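Long-range contact in hypothetical protein (Exiguobacterium sibiricum, PDB 2HKV), which is of unknown function but probably belongs to the DinB superfamily of helical-bundle proteins and binds a nickel ion: residues L54-R59 against Y92-R96. Sequence-based numbering, arbitrary orientation.
Sequences LEADLR and YYQDR
Tyr92 and Tyr93 of helix 82-98 pack against Leu54, Glu55, Leu58 and Arg59 of helix 43-61, where the axes of the two segments approach to 9.5 Å and run 44° apart in the same general direction. The CA atoms of Leu54 and Tyr93 come within 6.0 Å, so the backbones are closest near the start of both segments. This pairing belongs to the helical bundle of the DinB superfamily.

The Tyr92 ring lies between an acid and a base. CG of Glu55 sits 3.8 Å from the ring centroid, almost on the ring normal, a CH-pi contact, and the carboxylate plane stacks only 1° from that of the ring. With CG anti to the backbone N and the chain extended, Glu55 lies flat over this face; NH1 of Arg96 lies 3.2 Å above the opposite face, over its centre. CB of Leu58 meets the ring edge. NH2 of Arg59 is 3.5 Å from CE2 of Tyr92, the guanidinium tilted, not stacked, with Tyr92 OH over one face. NE of Arg59 bonds the anti lone pair of Glu55 OE2 at 3.0 Å, NH2 joining side-on, while OE1 pairs with Arg85. Replacing Glu55 by an alanine is likely to uncover one face of Tyr92 and leave Arg59 and Arg85 without the carboxylate they share.

Further inside, CD2 of Leu54 and CD1 of Leu58 both approach CD2 of Tyr93, whose hydroxyl bonds to the Leu118 carbonyl on helix 114-138. CD1 of Leu58 also lies 3.6 Å from CB of Arg96. Arg96 bends at chi2 (-23°), folding back until its NH1 donates to O of Tyr92 at 2.9 Å; its backbone N reaches the same oxygen from the opposite face of the carbonyl plane.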
ATOM      1  N   LEU A  54      -2.784  12.003   3.834  1.00 34.97           N
ATOM      2  CA  LEU A  54      -2.212  11.692   5.162  1.00 35.40           C
ATOM      3  C   LEU A  54      -2.877  12.570   6.207  1.00 35.59           C
ATOM      4  O   LEU A  54      -3.061  12.132   7.336  1.00 38.47           O
ATOM      5  CB  LEU A  54      -0.692  11.836   5.202  1.00 31.78           C
ATOM      6  CG  LEU A  54       0.180  10.795   4.498  1.00 38.54           C
ATOM      7  CD1 LEU A  54       1.659  11.202   4.655  1.00 35.18           C
ATOM      8  CD2 LEU A  54      -0.065   9.383   5.051  1.00 32.61           C
ATOM      9  N   GLU A  55      -3.282  13.782   5.826  1.00 33.84           N
ATOM     10  CA  GLU A  55      -3.968  14.704   6.751  1.00 34.22           C
ATOM     11  C   GLU A  55      -5.464  14.420   6.760  1.00 32.62           C
ATOM     12  O   GLU A  55      -6.072  14.330   7.823  1.00 35.61           O
ATOM     13  CB  GLU A  55      -3.628  16.141   6.365  1.00 32.77           C
ATOM     14  CG  GLU A  55      -4.380  17.207   7.079  1.00 36.51           C
ATOM     15  CD  GLU A  55      -3.863  18.612   6.806  1.00 39.65           C
ATOM     16  OE1 GLU A  55      -2.772  18.790   6.200  1.00 40.14           O
ATOM     17  OE2 GLU A  55      -4.571  19.569   7.204  1.00 33.74           O
ATOM     18  N   ALA A  56      -6.048  14.234   5.573  1.00 32.25           N
ATOM     19  CA  ALA A  56      -7.467  13.937   5.407  1.00 35.38           C
ATOM     20  C   ALA A  56      -7.843  12.761   6.275  1.00 34.59           C
ATOM     21  O   ALA A  56      -8.779  12.835   7.070  1.00 34.91           O
ATOM     22  CB  ALA A  56      -7.855  13.681   3.871  1.00 31.08           C
ATOM     23  N   ASP A  57      -7.092  11.667   6.172  1.00 35.03           N
ATOM     24  CA  ASP A  57      -7.488  10.491   6.914  1.00 34.36           C
ATOM     25  C   ASP A  57      -7.442  10.735   8.404  1.00 33.54           C
ATOM     26  O   ASP A  57      -8.260  10.194   9.131  1.00 34.42           O
ATOM     27  CB  ASP A  57      -6.623   9.272   6.556  1.00 35.61           C
ATOM     28  CG  ASP A  57      -6.909   8.714   5.145  1.00 38.12           C
ATOM     29  OD1 ASP A  57      -7.608   9.359   4.284  1.00 36.41           O
ATOM     30  OD2 ASP A  57      -6.395   7.600   4.841  1.00 43.11           O
ATOM     31  N   LEU A  58      -6.481  11.504   8.881  1.00 34.46           N
ATOM     32  CA  LEU A  58      -6.362  11.704  10.315  1.00 34.72           C
ATOM     33  C   LEU A  58      -7.413  12.670  10.825  1.00 36.13           C
ATOM     34  O   LEU A  58      -7.853  12.523  11.954  1.00 31.56           O
ATOM     35  CB  LEU A  58      -4.940  12.148  10.704  1.00 35.74           C
ATOM     36  CG  LEU A  58      -3.855  11.051  10.558  1.00 39.62           C
ATOM     37  CD1 LEU A  58      -2.559  11.556  11.107  1.00 33.66           C
ATOM     38  CD2 LEU A  58      -4.240   9.785  11.246  1.00 43.97           C
ATOM     39  N   ARG A  59      -7.824  13.620   9.993  1.00 36.06           N
ATOM     40  CA  ARG A  59      -8.951  14.498  10.307  1.00 34.34           C
ATOM     41  C   ARG A  59     -10.254  13.716  10.392  1.00 34.08           C
ATOM     42  O   ARG A  59     -11.060  13.913  11.338  1.00 34.68           O
ATOM     43  CB  ARG A  59      -9.057  15.599   9.241  1.00 35.34           C
ATOM     44  CG  ARG A  59      -7.965  16.650   9.345  1.00 39.71           C
ATOM     45  CD  ARG A  59      -8.162  17.907   8.475  1.00 39.67           C
ATOM     46  NE  ARG A  59      -7.063  18.836   8.740  1.00 40.80           N
ATOM     47  CZ  ARG A  59      -7.090  19.825   9.625  1.00 49.45           C
ATOM     48  NH1 ARG A  59      -8.183  20.098  10.313  1.00 44.79           N
ATOM     49  NH2 ARG A  59      -6.003  20.563   9.814  1.00 53.60           N
ATOM     50  N   TYR A  92       1.845  17.055   9.183  1.00 35.29           N
ATOM     51  CA  TYR A  92       0.672  16.887  10.006  1.00 36.69           C
ATOM     52  C   TYR A  92       0.683  15.472  10.576  1.00 35.73           C
ATOM     53  O   TYR A  92       0.441  15.267  11.794  1.00 35.81           O
ATOM     54  CB  TYR A  92      -0.580  17.086   9.154  1.00 36.85           C
ATOM     55  CG  TYR A  92      -1.870  17.098   9.922  1.00 38.77           C
ATOM     56  CD1 TYR A  92      -2.484  15.908  10.281  1.00 40.83           C
ATOM     57  CD2 TYR A  92      -2.471  18.293  10.305  1.00 39.74           C
ATOM     58  CE1 TYR A  92      -3.669  15.886  10.984  1.00 43.96           C
ATOM     59  CE2 TYR A  92      -3.682  18.287  10.998  1.00 42.44           C
ATOM     60  CZ  TYR A  92      -4.268  17.069  11.340  1.00 42.15           C
ATOM     61  OH  TYR A  92      -5.444  17.030  12.037  1.00 49.25           O
ATOM     62  N   TYR A  93       0.944  14.524   9.683  1.00 36.32           N
ATOM     63  CA  TYR A  93       1.018  13.118  10.054  1.00 34.80           C
ATOM     64  C   TYR A  93       2.116  12.897  11.121  1.00 35.32           C
ATOM     65  O   TYR A  93       1.902  12.202  12.106  1.00 36.14           O
ATOM     66  CB  TYR A  93       1.254  12.255   8.821  1.00 34.65           C
ATOM     67  CG  TYR A  93       1.269  10.724   9.076  1.00 33.61           C
ATOM     68  CD1 TYR A  93       2.453  10.053   9.390  1.00 32.06           C
ATOM     69  CD2 TYR A  93       0.098   9.968   8.986  1.00 33.63           C
ATOM     70  CE1 TYR A  93       2.469   8.685   9.592  1.00 34.29           C
ATOM     71  CE2 TYR A  93       0.105   8.587   9.196  1.00 34.71           C
ATOM     72  CZ  TYR A  93       1.295   7.955   9.515  1.00 33.08           C
ATOM     73  OH  TYR A  93       1.305   6.604   9.747  1.00 35.72           O
ATOM     74  N   GLN A  94       3.285  13.459  10.891  1.00 33.87           N
ATOM     75  CA  GLN A  94       4.391  13.246  11.827  1.00 37.67           C
ATOM     76  C   GLN A  94       4.045  13.775  13.196  1.00 34.48           C
ATOM     77  O   GLN A  94       4.394  13.180  14.222  1.00 37.32           O
ATOM     78  CB  GLN A  94       5.663  13.918  11.348  1.00 39.73           C
ATOM     79  CG  GLN A  94       6.300  13.244  10.177  1.00 43.17           C
ATOM     80  CD  GLN A  94       7.539  13.981   9.751  1.00 45.52           C
ATOM     81  OE1 GLN A  94       7.535  14.734   8.762  1.00 60.54           O
ATOM     82  NE2 GLN A  94       8.596  13.820  10.524  1.00 43.21           N
ATOM     83  N   ASP A  95       3.340  14.897  13.244  1.00 34.02           N
ATOM     84  CA  ASP A  95       2.984  15.452  14.535  1.00 36.10           C
ATOM     85  C   ASP A  95       1.984  14.567  15.282  1.00 34.49           C
ATOM     86  O   ASP A  95       2.090  14.389  16.490  1.00 33.44           O
ATOM     87  CB  ASP A  95       2.369  16.825  14.333  1.00 38.78           C
ATOM     88  CG  ASP A  95       3.364  17.849  13.772  1.00 47.40           C
ATOM     89  OD1 ASP A  95       4.597  17.554  13.698  1.00 53.69           O
ATOM     90  OD2 ASP A  95       2.895  18.965  13.414  1.00 53.98           O
ATOM     91  N   ARG A  96       1.008  14.020  14.556  1.00 33.75           N
ATOM     92  CA  ARG A  96       0.032  13.093  15.151  1.00 36.77           C
ATOM     93  C   ARG A  96       0.712  11.763  15.548  1.00 39.74           C
ATOM     94  O   ARG A  96       0.369  11.108  16.556  1.00 40.99           O
ATOM     95  CB  ARG A  96      -1.147  12.856  14.206  1.00 39.35           C
ATOM     96  CG  ARG A  96      -2.021  14.106  13.928  1.00 39.93           C
ATOM     97  CD  ARG A  96      -1.917  15.138  15.022  1.00 53.30           C
ATOM     98  NE  ARG A  96      -2.638  16.381  14.754  1.00 58.46           N
ATOM     99  CZ  ARG A  96      -2.247  17.368  13.941  1.00 60.80           C
ATOM    100  NH1 ARG A  96      -1.143  17.290  13.214  1.00 58.82           N
ATOM    101  NH2 ARG A  96      -3.006  18.456  13.847  1.00 72.00           N
TER